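Local coordinates for MOSUB1, transcription cofactor (PDB 4AGH), which binds single-stranded DNA and probably acts as a transcriptional coactivator in the nucleus, at residues Phe48-Ser60 against Asn69-Lys81. Sequence-based numbering, arbitrary orientation.
Sequences FWEISDKRRVGIS and NIREYYEAGGEMK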
loop_
_atom_site.group_PDB
_atom_site.type_symbol
_atom_site.label_atom_id
_atom_site.label_comp_id
_atom_site.label_asym_id
_atom_site.label_seq_id
_atom_site.Cartn_x
_atom_site.Cartn_y
_atom_site.Cartn_z
ATOM N N PHE A 48 -8.840 -4.205 10.680
ATOM C CA PHE A 48 -8.366 -3.092 9.856
ATOM C C PHE A 48 -7.849 -1.922 10.676
ATOM O O PHE A 48 -8.157 -1.787 11.863
ATOM C CB PHE A 48 -9.458 -2.619 8.888
ATOM C CG PHE A 48 -10.536 -1.783 9.533
ATOM C CD1 PHE A 48 -11.611 -2.381 10.168
ATOM C CD2 PHE A 48 -10.481 -0.396 9.479
ATOM C CE1 PHE A 48 -12.612 -1.609 10.746
ATOM C CE2 PHE A 48 -11.480 0.384 10.056
ATOM C CZ PHE A 48 -12.546 -0.223 10.690
ATOM N N TRP A 49 -7.055 -1.082 10.011
ATOM C CA TRP A 49 -6.467 0.111 10.600
ATOM C C TRP A 49 -6.806 1.278 9.675
ATOM O O TRP A 49 -6.760 1.135 8.456
ATOM C CB TRP A 49 -4.944 -0.041 10.698
ATOM C CG TRP A 49 -4.513 -1.114 11.658
ATOM C CD1 TRP A 49 -4.114 -0.942 12.952
ATOM C CD2 TRP A 49 -4.453 -2.528 11.401
ATOM N NE1 TRP A 49 -3.808 -2.161 13.518
ATOM C CE2 TRP A 49 -4.003 -3.144 12.588
ATOM C CE3 TRP A 49 -4.728 -3.323 10.283
ATOM C CZ2 TRP A 49 -3.828 -4.531 12.685
ATOM C CZ3 TRP A 49 -4.554 -4.695 10.384
ATOM C CH2 TRP A 49 -4.108 -5.284 11.578
ATOM N N GLU A 50 -7.190 2.414 10.242
ATOM C CA GLU A 50 -7.477 3.577 9.410
ATOM C C GLU A 50 -6.199 4.355 9.114
ATOM O O GLU A 50 -5.401 4.615 10.019
ATOM C CB GLU A 50 -8.498 4.497 10.098
ATOM C CG GLU A 50 -9.808 3.807 10.416
ATOM C CD GLU A 50 -10.816 4.730 11.085
ATOM O OE1 GLU A 50 -10.603 5.963 11.093
ATOM O OE2 GLU A 50 -11.825 4.218 11.608
ATOM N N ILE A 51 -6.015 4.738 7.855
ATOM C CA ILE A 51 -4.880 5.576 7.487
ATOM C C ILE A 51 -5.316 6.964 7.025
ATOM O O ILE A 51 -4.480 7.817 6.720
ATOM C CB ILE A 51 -3.958 4.880 6.447
ATOM C CG1 ILE A 51 -4.694 4.628 5.133
ATOM C CG2 ILE A 51 -3.387 3.588 7.043
ATOM C CD1 ILE A 51 -3.751 4.161 3.985
ATOM N N SER A 52 -6.630 7.178 6.998
ATOM C CA SER A 52 -7.219 8.508 6.847
ATOM C C SER A 52 -8.707 8.360 7.127
ATOM O O SER A 52 -9.147 7.299 7.549
ATOM C CB SER A 52 -6.990 9.066 5.441
ATOM O OG SER A 52 -7.767 8.366 4.489
ATOM N N ASP A 53 -9.488 9.407 6.886
ATOM C CA ASP A 53 -10.923 9.338 7.163
ATOM C C ASP A 53 -11.628 8.237 6.364
ATOM O O ASP A 53 -12.577 7.632 6.854
ATOM C CB ASP A 53 -11.593 10.697 6.911
ATOM C CG ASP A 53 -11.320 11.699 8.022
ATOM O OD1 ASP A 53 -11.072 11.263 9.168
ATOM O OD2 ASP A 53 -11.359 12.921 7.749
ATOM N N LYS A 54 -11.145 7.963 5.151
ATOM C CA LYS A 54 -11.829 7.036 4.235
ATOM C C LYS A 54 -10.989 5.839 3.798
ATOM O O LYS A 54 -11.499 4.918 3.177
ATOM C CB LYS A 54 -12.293 7.783 2.977
ATOM C CG LYS A 54 -13.311 8.886 3.180
ATOM C CD LYS A 54 -13.467 9.639 1.867
ATOM C CE LYS A 54 -14.577 10.669 1.894
ATOM N NZ LYS A 54 -14.608 11.414 0.604
ATOM N N ARG A 55 -9.705 5.865 4.117
ATOM C CA ARG A 55 -8.790 4.824 3.654
ATOM C C ARG A 55 -8.376 3.893 4.780
ATOM O O ARG A 55 -8.108 4.330 5.900
ATOM C CB ARG A 55 -7.570 5.446 2.980
ATOM C CG ARG A 55 -7.999 6.139 1.683
ATOM C CD ARG A 55 -6.883 6.878 0.979
ATOM N NE ARG A 55 -7.338 7.230 -0.365
ATOM C CZ ARG A 55 -6.533 7.496 -1.389
ATOM N NH1 ARG A 55 -5.214 7.518 -1.218
ATOM N NH2 ARG A 55 -7.058 7.776 -2.579
ATOM N N ARG A 56 -8.326 2.611 4.455
ATOM C CA ARG A 56 -8.059 1.569 5.435
ATOM C C ARG A 56 -6.963 0.663 4.940
ATOM O O ARG A 56 -6.799 0.478 3.729
ATOM C CB ARG A 56 -9.308 0.701 5.613
ATOM C CG ARG A 56 -10.530 1.450 6.122
ATOM C CD ARG A 56 -11.721 0.498 6.255
ATOM N NE ARG A 56 -12.890 1.190 6.797
ATOM C CZ ARG A 56 -13.995 0.583 7.216
ATOM N NH1 ARG A 56 -14.098 -0.737 7.154
ATOM N NH2 ARG A 56 -15.002 1.302 7.697
ATOM N N VAL A 57 -6.229 0.069 5.878
ATOM C CA VAL A 57 -5.438 -1.113 5.555
ATOM C C VAL A 57 -6.000 -2.253 6.407
ATOM O O VAL A 57 -6.156 -2.109 7.612
ATOM C CB VAL A 57 -3.941 -0.920 5.823
ATOM C CG1 VAL A 57 -3.181 -2.185 5.438
ATOM C CG2 VAL A 57 -3.424 0.257 5.018
ATOM N N GLY A 58 -6.338 -3.364 5.775
ATOM C CA GLY A 58 -6.940 -4.461 6.509
ATOM C C GLY A 58 -6.365 -5.767 6.028
ATOM O O GLY A 58 -5.629 -5.793 5.050
ATOM N N ILE A 59 -6.684 -6.849 6.728
ATOM C CA ILE A 59 -6.243 -8.169 6.306
ATOM C C ILE A 59 -7.455 -9.059 6.119
ATOM O O ILE A 59 -8.271 -9.206 7.039
ATOM C CB ILE A 59 -5.314 -8.807 7.354
ATOM C CG1 ILE A 59 -4.062 -7.941 7.537
ATOM C CG2 ILE A 59 -4.914 -10.206 6.927
ATOM C CD1 ILE A 59 -3.274 -8.292 8.780
ATOM N N SER A 60 -7.566 -9.647 4.929
ATOM C CA SER A 60 -8.653 -10.565 4.609
ATOM C C SER A 60 -8.073 -11.932 4.296
ATOM O O SER A 60 -6.877 -12.067 4.035
ATOM C CB SER A 60 -9.452 -10.054 3.401
ATOM O OG SER A 60 -8.680 -10.122 2.201
ATOM N N ASN A 69 -4.995 -5.499 2.341
ATOM C CA ASN A 69 -5.808 -4.659 1.477
ATOM C C ASN A 69 -5.682 -3.193 1.834
ATOM O O ASN A 69 -5.972 -2.795 2.952
ATOM C CB ASN A 69 -7.264 -5.081 1.578
ATOM C CG ASN A 69 -7.463 -6.532 1.226
ATOM O OD1 ASN A 69 -7.218 -6.945 0.091
ATOM N ND2 ASN A 69 -7.927 -7.320 2.192
ATOM N N ILE A 70 -5.228 -2.393 0.879
ATOM C CA ILE A 70 -5.137 -0.962 1.080
ATOM C C ILE A 70 -6.207 -0.348 0.185
ATOM O O ILE A 70 -6.138 -0.479 -1.034
ATOM C CB ILE A 70 -3.749 -0.473 0.658
ATOM C CG1 ILE A 70 -2.673 -1.318 1.357
ATOM C CG2 ILE A 70 -3.598 1.014 0.962
ATOM C CD1 ILE A 70 -1.250 -1.016 0.892
ATOM N N ARG A 71 -7.207 0.308 0.771
ATOM C CA ARG A 71 -8.367 0.652 -0.045
ATOM C C ARG A 71 -9.117 1.847 0.492
ATOM O O ARG A 71 -9.214 2.024 1.699
ATOM C CB ARG A 71 -9.317 -0.550 -0.121
ATOM C CG ARG A 71 -10.497 -0.336 -1.063
ATOM C CD ARG A 71 -11.163 -1.634 -1.455
ATOM N NE ARG A 71 -10.240 -2.592 -2.071
ATOM C CZ ARG A 71 -9.870 -2.593 -3.349
ATOM N NH1 ARG A 71 -10.297 -1.654 -4.195
ATOM N NH2 ARG A 71 -9.033 -3.536 -3.780
ATOM N N GLU A 72 -9.643 2.659 -0.421
ATOM C CA GLU A 72 -10.484 3.775 -0.038
ATOM C C GLU A 72 -11.933 3.324 -0.000
ATOM O O GLU A 72 -12.414 2.657 -0.921
ATOM C CB GLU A 72 -10.325 4.931 -1.027
ATOM C CG GLU A 72 -11.236 6.116 -0.707
ATOM C CD GLU A 72 -10.918 7.337 -1.540
ATOM O OE1 GLU A 72 -9.726 7.608 -1.773
ATOM O OE2 GLU A 72 -11.867 8.035 -1.956
ATOM N N TYR A 73 -12.620 3.699 1.073
ATOM C CA TYR A 73 -14.032 3.393 1.237
ATOM C C TYR A 73 -14.852 4.633 0.907
ATOM O O TYR A 73 -14.358 5.750 1.036
ATOM C CB TYR A 73 -14.294 2.922 2.664
ATOM C CG TYR A 73 -13.941 1.463 2.844
ATOM C CD1 TYR A 73 -12.639 1.013 2.641
ATOM C CD2 TYR A 73 -14.912 0.535 3.201
ATOM C CE1 TYR A 73 -12.317 -0.332 2.781
ATOM C CE2 TYR A 73 -14.608 -0.797 3.348
ATOM C CZ TYR A 73 -13.309 -1.230 3.138
ATOM O OH TYR A 73 -13.017 -2.572 3.284
ATOM N N TYR A 74 -16.079 4.437 0.436
ATOM C CA TYR A 74 -16.994 5.562 0.250
ATOM C C TYR A 74 -18.183 5.387 1.174
ATOM O O TYR A 74 -18.439 4.291 1.652
ATOM C CB TYR A 74 -17.439 5.699 -1.212
ATOM C CG TYR A 74 -18.297 4.569 -1.759
ATOM C CD1 TYR A 74 -19.676 4.582 -1.609
ATOM C CD2 TYR A 74 -17.720 3.502 -2.451
ATOM C CE1 TYR A 74 -20.467 3.564 -2.123
ATOM C CE2 TYR A 74 -18.500 2.479 -2.972
ATOM C CZ TYR A 74 -19.871 2.508 -2.797
ATOM O OH TYR A 74 -20.660 1.501 -3.310
ATOM N N GLU A 75 -18.899 6.478 1.442
ATOM C CA GLU A 75 -20.054 6.426 2.330
ATOM C C GLU A 75 -21.346 6.594 1.544
ATOM O O GLU A 75 -21.500 7.549 0.782
ATOM C CB GLU A 75 -19.956 7.496 3.428
ATOM C CG GLU A 75 -21.115 7.450 4.428
ATOM C CD GLU A 75 -20.979 8.449 5.574
ATOM O OE1 GLU A 75 -19.974 9.186 5.627
ATOM O OE2 GLU A 75 -21.886 8.497 6.425
ATOM N N ALA A 76 -22.269 5.654 1.715
ATOM C CA ALA A 76 -23.570 5.731 1.062
ATOM C C ALA A 76 -24.631 5.284 2.047
ATOM O O ALA A 76 -24.539 4.194 2.615
ATOM C CB ALA A 76 -23.606 4.864 -0.179
ATOM N N GLY A 77 -25.624 6.138 2.259
ATOM C CA GLY A 77 -26.662 5.859 3.234
ATOM C C GLY A 77 -26.070 5.622 4.610
ATOM O O GLY A 77 -26.610 4.852 5.403
ATOM N N GLY A 78 -24.949 6.277 4.896
ATOM C CA GLY A 78 -24.336 6.188 6.216
ATOM C C GLY A 78 -23.480 4.955 6.428
ATOM O O GLY A 78 -22.944 4.738 7.514
ATOM N N GLU A 79 -23.352 4.145 5.382
ATOM C CA GLU A 79 -22.579 2.919 5.437
ATOM C C GLU A 79 -21.271 3.126 4.679
ATOM O O GLU A 79 -21.278 3.677 3.584
ATOM C CB GLU A 79 -23.362 1.781 4.785
ATOM C CG GLU A 79 -22.576 0.484 4.639
ATOM C CD GLU A 79 -23.323 -0.584 3.853
ATOM O OE1 GLU A 79 -24.353 -0.263 3.220
ATOM O OE2 GLU A 79 -22.877 -1.753 3.870
ATOM N N MET A 80 -20.156 2.678 5.254
ATOM C CA MET A 80 -18.871 2.736 4.557
ATOM C C MET A 80 -18.694 1.485 3.709
ATOM O O MET A 80 -18.790 0.369 4.211
ATOM C CB MET A 80 -17.724 2.859 5.557
ATOM C CG MET A 80 -17.826 4.097 6.424
ATOM S SD MET A 80 -17.186 5.540 5.574
ATOM C CE MET A 80 -15.431 5.187 5.681
ATOM N N LYS A 81 -18.455 1.677 2.418
ATOM C CA LYS A 81 -18.370 0.561 1.484
ATOM C C LYS A 81 -17.035 0.601 0.752
ATOM O O LYS A 81 -16.529 1.683 0.445
ATOM C CB LYS A 81 -19.521 0.647 0.478
ATOM C CG LYS A 81 -20.905 0.609 1.127
ATOM C CD LYS A 81 -22.021 0.769 0.094
ATOM C CE LYS A 81 -22.057 -0.427 -0.852
ATOM N NZ LYS A 81 -23.132 -0.298 -1.880
HETATM O O HOH W 1 -12.515 -2.831 5.916
#
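The antiparallel beta hairpin of strands 55-62 and 65-76 joins the two segments, with Arg56 opposite Arg71 and Gly58 opposite Asn69 as hydrogen-bonded pairs, each closed by two backbone bonds. Beyond them Tyr73 N donates almost straight to Lys54 O, the last backbone bond between the segments before residues 69-81 continue into their own hairpin, whose type I' turn places Gly77 and Gly78 at the corner.

On the face bearing Arg56, its guanidinium is sandwiched between two rings. Tyr73 lies flat against one side, the planes 17° apart and Arg56 CZ 4.3 Å from the Tyr73 ring centroid, a cation-pi stack; Phe48 covers the other, with Arg56 NH1 above the centre of its ring. With CG anti to the carbonyl carbon (chi1 -61°) and the chain extended beyond it, Arg56 CD lies over the same Tyr73 face, where it makes a CH-pi contact 3.8 Å from the ring centroid. A water in the guanidinium plane links Arg56 NH1 to Tyr73 OH, and with the two rings would restrict turning of the group, while Met80 CB approaches Arg56 NH2 at 3.8 Å. On the same face as Arg56, nearer the hairpin turn, Asn69 ND2 donates in its amide plane to Ser60 OG at 2.9 Å. In the PC4 fold such a curved antiparallel sheet is followed by a C-terminal helix, here 91-110, and two subunits associate as a dimer, as in this assembly.

The face bearing Arg55 and Val57 meets the second subunit. Arg55 grips Glu72 side-on in a salt bridge, NE and NH2 both donating to Glu72 OE1 at 2.8 Å; the oxygen lies in the guanidinium plane, but the carboxylate is turned 43° from it. Arg55 NH1 hydrogen-bonds to Gln93 OE1 and Gly88 O of the second subunit. Alongside, Val57 CG2 packs 4.1 Å from Ile70 CG1, and Phe97 of the second subunit packs on Val57.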